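Local coordinates for xyloglucan-specific endo-beta-1,4-glucanase GH12 (Aspergillus niveus, PDB 4NPR), which probably hydrolyses internal beta-1,4-glucosidic linkages of xyloglucan with retention of the anomeric configuration, releasing xyloglucan oligosaccharides, at residues A[66-78]-A[225-239]. Sequence-based numbering, arbitrary orientation.
Sequences NTIVWNTKWSWSG and PFSGSNAVFTVSDYS. With SO4 (sulfate ion), chain C.
Trp74 and Trp70 both hold CG between the backbone N and the carbonyl carbon (chi1 59° and 62°), which swings each indole across toward 225-239. The Trp74 ring ends up sandwiched between residues of both sheets: Ala231 CB sits 3.6 Å from the centroid of its six-membered ring on one face, and Pro225 CB, on strand 215-226, presses on the opposite face, 3.3 Å from Trp74 CZ2. The backbone of Ser227 and Gly228 runs past the edge of the same ring, while Trp74 NE1 hydrogen-bonds to Tyr112 OH of strand 105-113. On Trp70, Val235 CB lies over the pyrrole ring, 3.9 Å from its centroid. Phe233 turns its edge toward the face of the Trp70 six-membered ring, offset, planes at 74°. Antiparallel backbone pairing extends from Ile68-Tyr238, where the Tyr238 N to Ile68 O bond is weak, to Trp76-Gly228, its register shifting by one residue at two beta bulges. Near the second, Ser75 OG accepts the N-H of Asn230 (N to OG 3.0 Å). At the far end, Thr67 OG1 and Ser239 OG both donate to O2 of a sulfate ion, probably from the crystallisation liquor. Phe233 and Tyr238 touch Val121 and Tyr123 of strand 117-128, packing between the two sheets of the GH12 beta-jelly roll.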
# COMPACT_ATOMS: atom_id res chain seq x y z
N ASN A 66 3.43 5.03 -18.21
CA ASN A 66 3.12 5.18 -16.78
C ASN A 66 3.34 3.92 -15.94
O ASN A 66 2.78 3.82 -14.86
CB ASN A 66 1.72 5.74 -16.55
CG ASN A 66 1.66 6.64 -15.31
OD1 ASN A 66 2.60 7.43 -15.03
ND2 ASN A 66 0.58 6.52 -14.54
N THR A 67 4.21 3.02 -16.40
CA THR A 67 4.53 1.76 -15.73
C THR A 67 5.93 1.73 -15.10
O THR A 67 6.93 1.88 -15.79
CB THR A 67 4.46 0.62 -16.76
OG1 THR A 67 3.15 0.62 -17.32
CG2 THR A 67 4.74 -0.73 -16.13
N ILE A 68 5.98 1.51 -13.80
CA ILE A 68 7.26 1.53 -13.06
C ILE A 68 7.63 0.09 -12.68
O ILE A 68 6.74 -0.72 -12.41
CB ILE A 68 7.23 2.47 -11.84
CG1 ILE A 68 8.60 2.50 -11.13
CG2 ILE A 68 6.16 2.08 -10.83
CD1 ILE A 68 8.79 3.70 -10.21
N VAL A 69 8.94 -0.21 -12.75
CA VAL A 69 9.52 -1.50 -12.40
C VAL A 69 10.55 -1.22 -11.30
O VAL A 69 11.43 -0.37 -11.47
CB VAL A 69 10.21 -2.15 -13.66
CG1 VAL A 69 10.84 -3.52 -13.37
CG2 VAL A 69 9.19 -2.23 -14.82
N TRP A 70 10.41 -1.87 -10.16
CA TRP A 70 11.31 -1.62 -9.04
C TRP A 70 11.35 -2.81 -8.11
O TRP A 70 10.60 -3.78 -8.32
CB TRP A 70 10.88 -0.39 -8.23
CG TRP A 70 9.50 -0.45 -7.57
CD1 TRP A 70 8.28 -0.25 -8.17
CD2 TRP A 70 9.21 -0.66 -6.17
NE1 TRP A 70 7.26 -0.32 -7.23
CE2 TRP A 70 7.81 -0.57 -6.00
CE3 TRP A 70 10.00 -0.91 -5.05
CZ2 TRP A 70 7.20 -0.73 -4.76
CZ3 TRP A 70 9.39 -1.07 -3.83
CH2 TRP A 70 8.02 -0.99 -3.69
N ASN A 71 12.21 -2.70 -7.09
CA ASN A 71 12.24 -3.67 -6.01
C ASN A 71 12.80 -3.14 -4.71
O ASN A 71 13.40 -2.06 -4.63
CB ASN A 71 13.03 -4.91 -6.42
CG ASN A 71 14.54 -4.68 -6.41
OD1 ASN A 71 15.13 -4.28 -5.38
ND2 ASN A 71 15.17 -4.94 -7.56
N THR A 72 12.61 -3.94 -3.68
CA THR A 72 13.26 -3.68 -2.44
C THR A 72 13.72 -4.98 -1.77
O THR A 72 13.10 -6.03 -1.95
CB THR A 72 12.31 -2.87 -1.54
OG1 THR A 72 13.02 -2.45 -0.38
CG2 THR A 72 11.13 -3.67 -1.11
N LYS A 73 14.79 -4.88 -0.98
CA LYS A 73 15.42 -6.01 -0.36
C LYS A 73 15.63 -5.70 1.07
O LYS A 73 16.01 -4.58 1.40
CB LYS A 73 16.77 -6.24 -1.00
CG LYS A 73 16.62 -6.56 -2.47
CD LYS A 73 17.91 -6.78 -3.23
CE LYS A 73 17.56 -7.39 -4.59
NZ LYS A 73 18.37 -6.79 -5.68
N TRP A 74 15.43 -6.68 1.94
CA TRP A 74 15.43 -6.39 3.35
C TRP A 74 15.62 -7.59 4.23
O TRP A 74 15.33 -8.71 3.85
CB TRP A 74 14.13 -5.63 3.77
CG TRP A 74 12.79 -6.33 3.50
CD1 TRP A 74 11.98 -6.15 2.41
CD2 TRP A 74 12.12 -7.29 4.33
NE1 TRP A 74 10.85 -6.93 2.50
CE2 TRP A 74 10.91 -7.65 3.67
CE3 TRP A 74 12.40 -7.85 5.57
CZ2 TRP A 74 10.00 -8.54 4.21
CZ3 TRP A 74 11.48 -8.77 6.11
CH2 TRP A 74 10.29 -9.10 5.42
N SER A 75 16.13 -7.33 5.43
CA SER A 75 16.03 -8.25 6.53
C SER A 75 15.71 -7.41 7.75
O SER A 75 16.30 -6.34 7.93
CB SER A 75 17.36 -8.94 6.78
OG SER A 75 17.78 -9.66 5.64
N TRP A 76 14.79 -7.91 8.58
CA TRP A 76 14.36 -7.27 9.83
C TRP A 76 14.09 -8.32 10.89
O TRP A 76 13.61 -9.43 10.60
CB TRP A 76 13.07 -6.47 9.62
CG TRP A 76 13.18 -5.30 8.74
CD1 TRP A 76 12.57 -5.13 7.56
CD2 TRP A 76 13.93 -4.12 8.98
NE1 TRP A 76 12.90 -3.92 7.02
CE2 TRP A 76 13.73 -3.27 7.89
CE3 TRP A 76 14.75 -3.71 10.02
CZ2 TRP A 76 14.33 -2.02 7.79
CZ3 TRP A 76 15.36 -2.44 9.94
CH2 TRP A 76 15.14 -1.62 8.82
N SER A 77 14.41 -7.98 12.12
CA SER A 77 13.96 -8.83 13.21
C SER A 77 13.69 -8.01 14.45
O SER A 77 14.03 -6.81 14.48
CB SER A 77 14.91 -9.96 13.48
OG SER A 77 16.10 -9.45 14.00
N GLY A 78 12.98 -8.65 15.40
CA GLY A 78 12.39 -7.99 16.59
C GLY A 78 11.14 -7.16 16.34
O GLY A 78 10.59 -7.12 15.22
N PRO A 225 6.88 -4.73 5.75
CA PRO A 225 7.45 -5.89 6.41
C PRO A 225 7.47 -5.82 7.95
O PRO A 225 7.67 -4.74 8.52
CB PRO A 225 8.86 -5.91 5.86
CG PRO A 225 9.20 -4.49 5.67
CD PRO A 225 7.91 -3.87 5.16
N PHE A 226 7.28 -6.97 8.60
CA PHE A 226 7.40 -7.09 10.05
C PHE A 226 8.73 -7.79 10.43
O PHE A 226 9.47 -7.32 11.26
CB PHE A 226 6.18 -7.78 10.63
CG PHE A 226 4.85 -7.04 10.38
CD1 PHE A 226 4.23 -7.04 9.13
CD2 PHE A 226 4.18 -6.39 11.42
CE1 PHE A 226 2.99 -6.41 8.92
CE2 PHE A 226 2.96 -5.74 11.21
CZ PHE A 226 2.36 -5.76 9.97
N SER A 227 9.04 -8.90 9.76
CA SER A 227 10.30 -9.61 9.95
C SER A 227 10.55 -10.66 8.87
O SER A 227 9.65 -11.04 8.12
CB SER A 227 10.30 -10.31 11.27
OG SER A 227 9.31 -11.31 11.23
N GLY A 228 11.80 -11.12 8.84
CA GLY A 228 12.32 -12.04 7.84
C GLY A 228 13.77 -11.74 7.48
O GLY A 228 14.35 -10.77 7.96
N SER A 229 14.37 -12.60 6.66
CA SER A 229 15.76 -12.39 6.15
C SER A 229 15.83 -12.70 4.67
O SER A 229 15.09 -13.57 4.20
CB SER A 229 16.81 -13.25 6.90
OG SER A 229 16.24 -14.45 7.37
N ASN A 230 16.72 -11.97 3.99
CA ASN A 230 16.93 -12.07 2.53
C ASN A 230 15.67 -11.99 1.72
O ASN A 230 15.48 -12.75 0.77
CB ASN A 230 17.70 -13.34 2.18
CG ASN A 230 19.02 -13.40 2.90
OD1 ASN A 230 19.89 -12.54 2.70
ND2 ASN A 230 19.17 -14.36 3.79
N ALA A 231 14.78 -11.07 2.12
CA ALA A 231 13.56 -10.87 1.39
C ALA A 231 13.88 -10.01 0.22
O ALA A 231 14.77 -9.16 0.26
CB ALA A 231 12.51 -10.21 2.25
N VAL A 232 13.16 -10.29 -0.85
CA VAL A 232 13.26 -9.55 -2.09
C VAL A 232 11.83 -9.44 -2.55
O VAL A 232 11.15 -10.45 -2.73
CB VAL A 232 14.12 -10.26 -3.15
CG1 VAL A 232 14.30 -9.34 -4.37
CG2 VAL A 232 15.48 -10.66 -2.60
N PHE A 233 11.36 -8.21 -2.65
CA PHE A 233 10.06 -7.89 -3.17
C PHE A 233 10.30 -7.22 -4.54
O PHE A 233 10.95 -6.19 -4.62
CB PHE A 233 9.32 -6.97 -2.22
CG PHE A 233 8.03 -6.44 -2.77
CD1 PHE A 233 6.96 -7.29 -3.01
CD2 PHE A 233 7.88 -5.09 -3.05
CE1 PHE A 233 5.78 -6.81 -3.50
CE2 PHE A 233 6.67 -4.59 -3.52
CZ PHE A 233 5.63 -5.45 -3.74
N THR A 234 9.78 -7.85 -5.57
CA THR A 234 10.05 -7.57 -6.96
C THR A 234 8.72 -7.14 -7.53
O THR A 234 7.77 -7.92 -7.58
CB THR A 234 10.49 -8.86 -7.70
OG1 THR A 234 11.64 -9.41 -7.06
CG2 THR A 234 10.85 -8.59 -9.13
N VAL A 235 8.66 -5.89 -7.95
CA VAL A 235 7.52 -5.35 -8.67
C VAL A 235 7.89 -5.29 -10.14
O VAL A 235 8.64 -4.44 -10.54
CB VAL A 235 7.18 -3.95 -8.15
CG1 VAL A 235 6.16 -3.26 -9.02
CG2 VAL A 235 6.71 -4.06 -6.71
N SER A 236 7.37 -6.20 -10.96
CA SER A 236 7.88 -6.28 -12.31
C SER A 236 7.06 -5.37 -13.24
O SER A 236 7.51 -5.04 -14.34
CB SER A 236 8.04 -7.75 -12.77
OG SER A 236 6.82 -8.41 -12.74
N ASP A 237 5.89 -4.93 -12.78
CA ASP A 237 5.22 -3.78 -13.31
C ASP A 237 4.09 -3.27 -12.39
O ASP A 237 3.38 -4.04 -11.76
CB ASP A 237 4.72 -4.04 -14.73
CG ASP A 237 3.60 -4.99 -14.76
OD1 ASP A 237 3.88 -6.20 -14.54
OD2 ASP A 237 2.44 -4.55 -14.98
N TYR A 238 3.99 -1.96 -12.31
CA TYR A 238 3.01 -1.29 -11.50
C TYR A 238 2.60 -0.03 -12.26
O TYR A 238 3.46 0.69 -12.77
CB TYR A 238 3.54 -0.91 -10.09
CG TYR A 238 2.53 -0.06 -9.31
CD1 TYR A 238 1.40 -0.63 -8.75
CD2 TYR A 238 2.67 1.31 -9.23
CE1 TYR A 238 0.42 0.14 -8.10
CE2 TYR A 238 1.72 2.10 -8.59
CZ TYR A 238 0.61 1.51 -8.00
OH TYR A 238 -0.32 2.30 -7.34
N SER A 239 1.30 0.21 -12.37
CA SER A 239 0.79 1.48 -12.84
C SER A 239 -0.49 1.81 -12.12
O SER A 239 -1.17 0.92 -11.62
CB SER A 239 0.52 1.51 -14.35
OG SER A 239 -0.25 0.42 -14.74
S SO4 C . -0.06 -1.06 -17.85
O1 SO4 C . -1.00 -2.09 -17.34
O2 SO4 C . 1.03 -0.93 -16.85
O3 SO4 C . 0.49 -1.55 -19.16
O4 SO4 C . -0.75 0.25 -18.06